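Side-chain contacts in polyhedrin (Uranotaenia sapphirina cypovirus, PDB 4ZQX), which forms the crystalline matrix of the occlusion bodies in which cypovirus particles are embedded, and has been found to bind ATP: residues I186-A190 with G191-G195; P20-Y23 with D24-M27. All coordinates share one frame; numbering follows the deposited sequence. Where two conformers were deposited one is given.

Contacts 1 and 2 are distant in sequence but adjoin in the fold, their centres about 16 Å apart on the same side of the chain's centre. Residues 20-27 carry the chain from helix 4-18 to strand 27-34, and residues 186-195 lead into helix 194-200. The Tyr23 side chain of contact 2 joins them: Leu193 CD1 lies 3.7 Å from Tyr23 OH, and Leu188 CD1 packs 4.2 Å from Tyr23 CE1. Both contacts also touch the third subunit of the trimer. Contact 2 is nearer the nucleotide, with the side chain of Pro20 about 11 Å from the bound ATP and about 8 Å from that of Ser154; contact 1 lies away from this pocket.

Contact 1: residues I186-A190 with G191-G195; sequences INLYA and GPLLG
An Asx turn and a type I beta turn overlap in residues 187-190, just before helix 194-200, and here Tyr189 meets Leu194 and Leu188 meets Leu193, each pair five residues apart. Leu194 CD1 comes up to the edge of the Tyr189 ring, in its plane, 3.8 Å from Tyr189 CD1, and the two side chains cross at about a right angle. Leu194 CD1 also rests 3.7 Å from Tyr189 O, and Leu194 CB is 3.6 Å from that oxygen, so the leucine covers both backbone and ring. Leu188 and Leu193 instead run alongside each other, with Leu188 CD2 and Leu193 CD2 in contact at 3.7 Å. Leu193 swings CG away from its own N (chi1 -162°), and with chi2 at 64° Leu193 CD2 also comes 3.8 Å from Leu188 O; that carbonyl is buried and has no hydrogen-bond partner in the model. In the Asx turn, Asn187 OD1 accepts from Tyr189 N at 2.8 Å, the donor standing well above the carbonyl plane. Gly191, with a positive phi of 77°, redirects the chain, and Gly191 O accepts from Leu194 N at 3.2 Å. Leu194 packs on Leu194 of both other subunits and Tyr189 on Gly195 of the second subunit, while Leu188 and Leu193 pack within their own chain, on Met182 and Tyr23: a compact loop-to-helix junction at the trimer interface.

Contact 2: residues P20-Y23 with D24-M27; sequences PRAY and DANM
Tyr23 and Asp24 sit at the two central positions of a type II beta turn from Ala22 to Ala25, their side chains extending in parallel from the bend. Starting at the backbone, Tyr23 CB is 3.4 Å from Asp24 N. Tyr23 CG stays just as close to this nitrogen because it stands anti to its own N and beside the carbonyl carbon (chi1 -174°). Further out the ring follows the acid: Tyr23 CD2 lies 4.1 Å from Asp24 CG, and Tyr23 CE2 is 3.9 Å from Asp24 OD1, with ring and carboxylate planes 22° apart. At the tip, Tyr23 OH is hydrogen-bonded to Asn196 ND2, which ties the turn to helix 194-200. Asp24 OD1 forms a salt bridge with Arg139 NH2 of the third subunit, so the acid beside the ring is engaged across the trimer interface. The positive phi of Asp24, 74°, is the backbone shape expected at the third position of a type II turn. A hydrogen bond of 3.0 Å from Ala25 N to Ala22 O closes the turn. Inside the bend, the Ala25 methyl CB sits 3.7 Å from Pro20 O and also packs against Ala22 CB. One water bridges the two arms, donating to Pro20 O at 2.7 Å and to Asn26 O at 3.1 Å.

Contact 1: residues I186-A190 with G191-G195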
ATOM      1  N   ILE A 186     -16.002 -22.146 -12.670  1.00 32.93           N
ATOM      2  CA  ILE A 186     -15.792 -20.984 -13.546  1.00 32.21           C
ATOM      3  C   ILE A 186     -14.553 -20.184 -13.137  1.00 31.91           C
ATOM      4  O   ILE A 186     -14.383 -19.818 -11.959  1.00 33.25           O
ATOM      5  CB  ILE A 186     -17.037 -20.065 -13.528  1.00 34.18           C
ATOM      6  CG1 ILE A 186     -18.237 -20.781 -14.168  1.00 36.97           C
ATOM      7  CG2 ILE A 186     -16.783 -18.747 -14.272  1.00 35.12           C
ATOM      8  CD1 ILE A 186     -19.565 -20.315 -13.649  1.00 40.45           C
ATOM      9  N   ASN A 187     -13.681 -19.923 -14.108  1.00 29.82           N
ATOM     10  CA  ASN A 187     -12.454 -19.162 -13.850  1.00 30.64           C
ATOM     11  C   ASN A 187     -12.729 -17.689 -14.109  1.00 31.24           C
ATOM     12  O   ASN A 187     -12.894 -17.277 -15.255  1.00 31.94           O
ATOM     13  CB  ASN A 187     -11.307 -19.672 -14.724  1.00 30.74           C
ATOM     14  CG  ASN A 187     -10.001 -18.917 -14.490  1.00 31.70           C
ATOM     15  OD1 ASN A 187      -9.953 -17.974 -13.696  1.00 30.98           O
ATOM     16  ND2 ASN A 187      -8.926 -19.352 -15.161  1.00 33.13           N
ATOM     17  N   LEU A 188     -12.799 -16.904 -13.038  1.00 31.35           N
ATOM     18  CA  LEU A 188     -13.075 -15.478 -13.164  1.00 32.04           C
ATOM     19  C   LEU A 188     -11.935 -14.675 -13.811  1.00 31.46           C
ATOM     20  O   LEU A 188     -12.150 -13.534 -14.246  1.00 34.22           O
ATOM     21  CB  LEU A 188     -13.417 -14.873 -11.798  1.00 34.44           C
ATOM     22  CG  LEU A 188     -14.697 -15.385 -11.124  1.00 35.66           C
ATOM     23  CD1 LEU A 188     -14.931 -14.629  -9.821  1.00 37.99           C
ATOM     24  CD2 LEU A 188     -15.928 -15.269 -12.054  1.00 36.83           C
ATOM     25  N   TYR A 189     -10.742 -15.262 -13.881  1.00 30.28           N
ATOM     26  CA  TYR A 189      -9.597 -14.624 -14.534  1.00 31.27           C
ATOM     27  C   TYR A 189      -9.535 -14.936 -16.030  1.00 32.65           C
ATOM     28  O   TYR A 189      -8.648 -14.447 -16.722  1.00 34.32           O
ATOM     29  CB  TYR A 189      -8.270 -15.064 -13.894  1.00 31.99           C
ATOM     30  CG  TYR A 189      -8.111 -14.670 -12.445  1.00 31.03           C
ATOM     31  CD1 TYR A 189      -7.732 -13.380 -12.091  1.00 32.84           C
ATOM     32  CD2 TYR A 189      -8.336 -15.585 -11.436  1.00 30.79           C
ATOM     33  CE1 TYR A 189      -7.574 -13.028 -10.773  1.00 33.34           C
ATOM     34  CE2 TYR A 189      -8.178 -15.241 -10.104  1.00 31.42           C
ATOM     35  CZ  TYR A 189      -7.803 -13.957  -9.781  1.00 32.94           C
ATOM     36  OH  TYR A 189      -7.642 -13.603  -8.459  1.00 37.01           O
ATOM     37  N   ALA A 190     -10.456 -15.756 -16.522  1.00 32.68           N
ATOM     38  CA  ALA A 190     -10.466 -16.147 -17.929  1.00 32.52           C
ATOM     39  C   ALA A 190     -11.385 -15.258 -18.738  1.00 33.81           C
ATOM     40  O   ALA A 190     -12.466 -14.894 -18.287  1.00 35.39           O
ATOM     41  CB  ALA A 190     -10.896 -17.587 -18.071  1.00 33.56           C
ATOM     42  N   GLY A 191     -10.945 -14.915 -19.945  1.00 32.81           N
ATOM     43  CA  GLY A 191     -11.766 -14.149 -20.864  1.00 32.70           C
ATOM     44  C   GLY A 191     -11.841 -12.666 -20.510  1.00 32.13           C
ATOM     45  O   GLY A 191     -11.024 -12.149 -19.745  1.00 31.55           O
ATOM     46  N   PRO A 192     -12.839 -11.966 -21.061  1.00 32.29           N
ATOM     47  CA  PRO A 192     -12.952 -10.515 -20.890  1.00 32.77           C
ATOM     48  C   PRO A 192     -13.173 -10.052 -19.457  1.00 31.33           C
ATOM     49  O   PRO A 192     -12.872  -8.920 -19.170  1.00 31.76           O
ATOM     50  CB  PRO A 192     -14.174 -10.154 -21.741  1.00 36.17           C
ATOM     51  CG  PRO A 192     -14.294 -11.229 -22.710  1.00 37.59           C
ATOM     52  CD  PRO A 192     -13.806 -12.474 -22.047  1.00 34.63           C
ATOM     53  N   LEU A 193     -13.692 -10.901 -18.584  1.00 31.99           N
ATOM     54  CA  LEU A 193     -13.910 -10.496 -17.186  1.00 30.98           C
ATOM     55  C   LEU A 193     -12.609 -10.104 -16.452  1.00 31.39           C
ATOM     56  O   LEU A 193     -12.645  -9.389 -15.448  1.00 31.22           O
ATOM     57  CB  LEU A 193     -14.629 -11.599 -16.412  1.00 32.87           C
ATOM     58  CG  LEU A 193     -15.282 -11.167 -15.096  1.00 33.26           C
ATOM     59  CD1 LEU A 193     -16.397 -10.154 -15.320  1.00 32.08           C
ATOM     60  CD2 LEU A 193     -15.817 -12.381 -14.379  1.00 33.90           C
ATOM     61  N   LEU A 194     -11.465 -10.572 -16.944  1.00 30.42           N
ATOM     62  CA  LEU A 194     -10.202 -10.372 -16.234  1.00 29.84           C
ATOM     63  C   LEU A 194      -9.939  -8.908 -15.832  1.00 29.99           C
ATOM     64  O   LEU A 194      -9.594  -8.629 -14.700  1.00 31.17           O
ATOM     65  CB  LEU A 194      -9.038 -10.916 -17.076  1.00 30.63           C
ATOM     66  CG  LEU A 194      -7.616 -10.615 -16.588  1.00 32.93           C
ATOM     67  CD1 LEU A 194      -7.341 -11.299 -15.245  1.00 31.04           C
ATOM     68  CD2 LEU A 194      -6.614 -11.059 -17.636  1.00 34.04           C
ATOM     69  N   GLY A 195     -10.107  -7.978 -16.759  1.00 31.29           N
ATOM     70  CA  GLY A 195      -9.873  -6.567 -16.457  1.00 30.27           C
ATOM     71  C   GLY A 195     -10.732  -6.070 -15.308  1.00 30.09           C
ATOM     72  O   GLY A 195     -10.303  -5.251 -14.477  1.00 31.80           O
TER

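Contact 2: residues P20-Y23 with D24-M27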
ATOM      1  N   PRO A  20     -22.636 -12.715   0.821  1.00 31.34           N
ATOM      2  CA  PRO A  20     -21.197 -12.841   0.534  1.00 31.33           C
ATOM      3  C   PRO A  20     -20.838 -13.733  -0.659  1.00 30.33           C
ATOM      4  O   PRO A  20     -19.701 -13.709  -1.097  1.00 31.78           O
ATOM      5  CB  PRO A  20     -20.627 -13.441   1.827  1.00 31.78           C
ATOM      6  CG  PRO A  20     -21.627 -13.075   2.899  1.00 32.01           C
ATOM      7  CD  PRO A  20     -22.960 -13.135   2.199  1.00 31.01           C
ATOM      8  N   ARG A  21     -21.782 -14.511  -1.171  0.54 30.57           N
ATOM      9  CA  ARG A  21     -21.498 -15.368  -2.315  0.54 31.04           C
ATOM     10  C   ARG A  21     -21.556 -14.601  -3.639  0.54 30.86           C
ATOM     11  O   ARG A  21     -21.116 -15.102  -4.675  0.54 33.25           O
ATOM     12  CB  ARG A  21     -22.459 -16.559  -2.330  0.54 32.88           C
ATOM     13  CG  ARG A  21     -22.350 -17.386  -1.068  0.54 35.52           C
ATOM     14  CD  ARG A  21     -23.269 -18.595  -1.036  0.54 38.76           C
ATOM     15  NE  ARG A  21     -23.284 -19.169   0.307  0.54 42.01           N
ATOM     16  CZ  ARG A  21     -22.370 -20.009   0.783  0.54 44.73           C
ATOM     17  NH1 ARG A  21     -21.356 -20.410   0.024  0.54 46.20           N
ATOM     18  NH2 ARG A  21     -22.472 -20.455   2.027  0.54 45.28           N
ATOM     19  N   ALA A  22     -22.077 -13.379  -3.607  1.00 30.83           N
ATOM     20  CA  ALA A  22     -22.207 -12.574  -4.823  1.00 30.57           C
ATOM     21  C   ALA A  22     -20.874 -12.107  -5.424  1.00 31.65           C
ATOM     22  O   ALA A  22     -19.886 -11.882  -4.721  1.00 32.12           O
ATOM     23  CB  ALA A  22     -23.101 -11.353  -4.559  1.00 30.21           C
ATOM     24  N   TYR A  23     -20.876 -11.950  -6.743  1.00 31.80           N
ATOM     25  CA  TYR A  23     -19.789 -11.286  -7.433  1.00 30.26           C
ATOM     26  C   TYR A  23     -19.651  -9.871  -6.879  1.00 30.09           C
ATOM     27  O   TYR A  23     -20.644  -9.173  -6.721  1.00 31.87           O
ATOM     28  CB  TYR A  23     -20.047 -11.259  -8.944  1.00 29.87           C
ATOM     29  CG  TYR A  23     -18.882 -10.695  -9.729  1.00 29.75           C
ATOM     30  CD1 TYR A  23     -17.771 -11.472 -10.015  1.00 31.42           C
ATOM     31  CD2 TYR A  23     -18.900  -9.388 -10.192  1.00 31.09           C
ATOM     32  CE1 TYR A  23     -16.694 -10.955 -10.735  1.00 31.70           C
ATOM     33  CE2 TYR A  23     -17.823  -8.853 -10.898  1.00 31.62           C
ATOM     34  CZ  TYR A  23     -16.725  -9.643 -11.165  1.00 31.41           C
ATOM     35  OH  TYR A  23     -15.662  -9.137 -11.869  1.00 33.98           O
ATOM     36  N   ASP A  24     -18.410  -9.479  -6.576  1.00 30.29           N
ATOM     37  CA  ASP A  24     -18.064  -8.187  -5.967  1.00 28.58           C
ATOM     38  C   ASP A  24     -18.419  -8.071  -4.473  1.00 29.05           C
ATOM     39  O   ASP A  24     -18.257  -7.000  -3.882  1.00 30.54           O
ATOM     40  CB  ASP A  24     -18.634  -6.991  -6.759  1.00 29.89           C
ATOM     41  CG  ASP A  24     -17.623  -6.378  -7.738  1.00 32.08           C
ATOM     42  OD1 ASP A  24     -16.455  -6.844  -7.836  1.00 32.94           O
ATOM     43  OD2 ASP A  24     -18.028  -5.412  -8.413  1.00 35.32           O
ATOM     44  N   ALA A  25     -18.856  -9.169  -3.854  1.00 29.69           N
ATOM     45  CA  ALA A  25     -19.060  -9.188  -2.402  1.00 28.87           C
ATOM     46  C   ALA A  25     -17.743  -9.521  -1.734  1.00 29.71           C
ATOM     47  O   ALA A  25     -17.018 -10.410  -2.184  1.00 31.74           O
ATOM     48  CB  ALA A  25     -20.118 -10.195  -2.018  1.00 29.14           C
ATOM     49  N   ASN A  26     -17.408  -8.795  -0.669  1.00 27.24           N
ATOM     50  CA  ASN A  26     -16.128  -9.006  -0.019  1.00 28.34           C
ATOM     51  C   ASN A  26     -16.028 -10.276   0.818  1.00 29.75           C
ATOM     52  O   ASN A  26     -16.951 -10.632   1.538  1.00 31.27           O
ATOM     53  CB  ASN A  26     -15.806  -7.821   0.893  1.00 30.08           C
ATOM     54  CG  ASN A  26     -15.318  -6.620   0.141  1.00 31.02           C
ATOM     55  OD1 ASN A  26     -14.644  -6.738  -0.878  1.00 33.02           O
ATOM     56  ND2 ASN A  26     -15.650  -5.443   0.644  1.00 31.89           N
ATOM     57  N   MET A  27     -14.866 -10.916   0.758  1.00 29.08           N
ATOM     58  CA  MET A  27     -14.415 -11.794   1.839  1.00 28.99           C
ATOM     59  C   MET A  27     -13.848 -10.886   2.920  1.00 28.40           C
ATOM     60  O   MET A  27     -13.368  -9.780   2.610  1.00 29.89           O
ATOM     61  CB  MET A  27     -13.331 -12.759   1.365  1.00 30.18           C
ATOM     62  CG  MET A  27     -13.782 -13.710   0.259  1.00 32.92           C
ATOM     63  SD  MET A  27     -12.379 -14.622  -0.445  1.00 32.14           S
ATOM     64  CE  MET A  27     -11.619 -13.330  -1.408  1.00 31.62           C
TER
HETATM   65  O   HOH W   1     -17.372 -13.432   0.307  1.00 32.84           O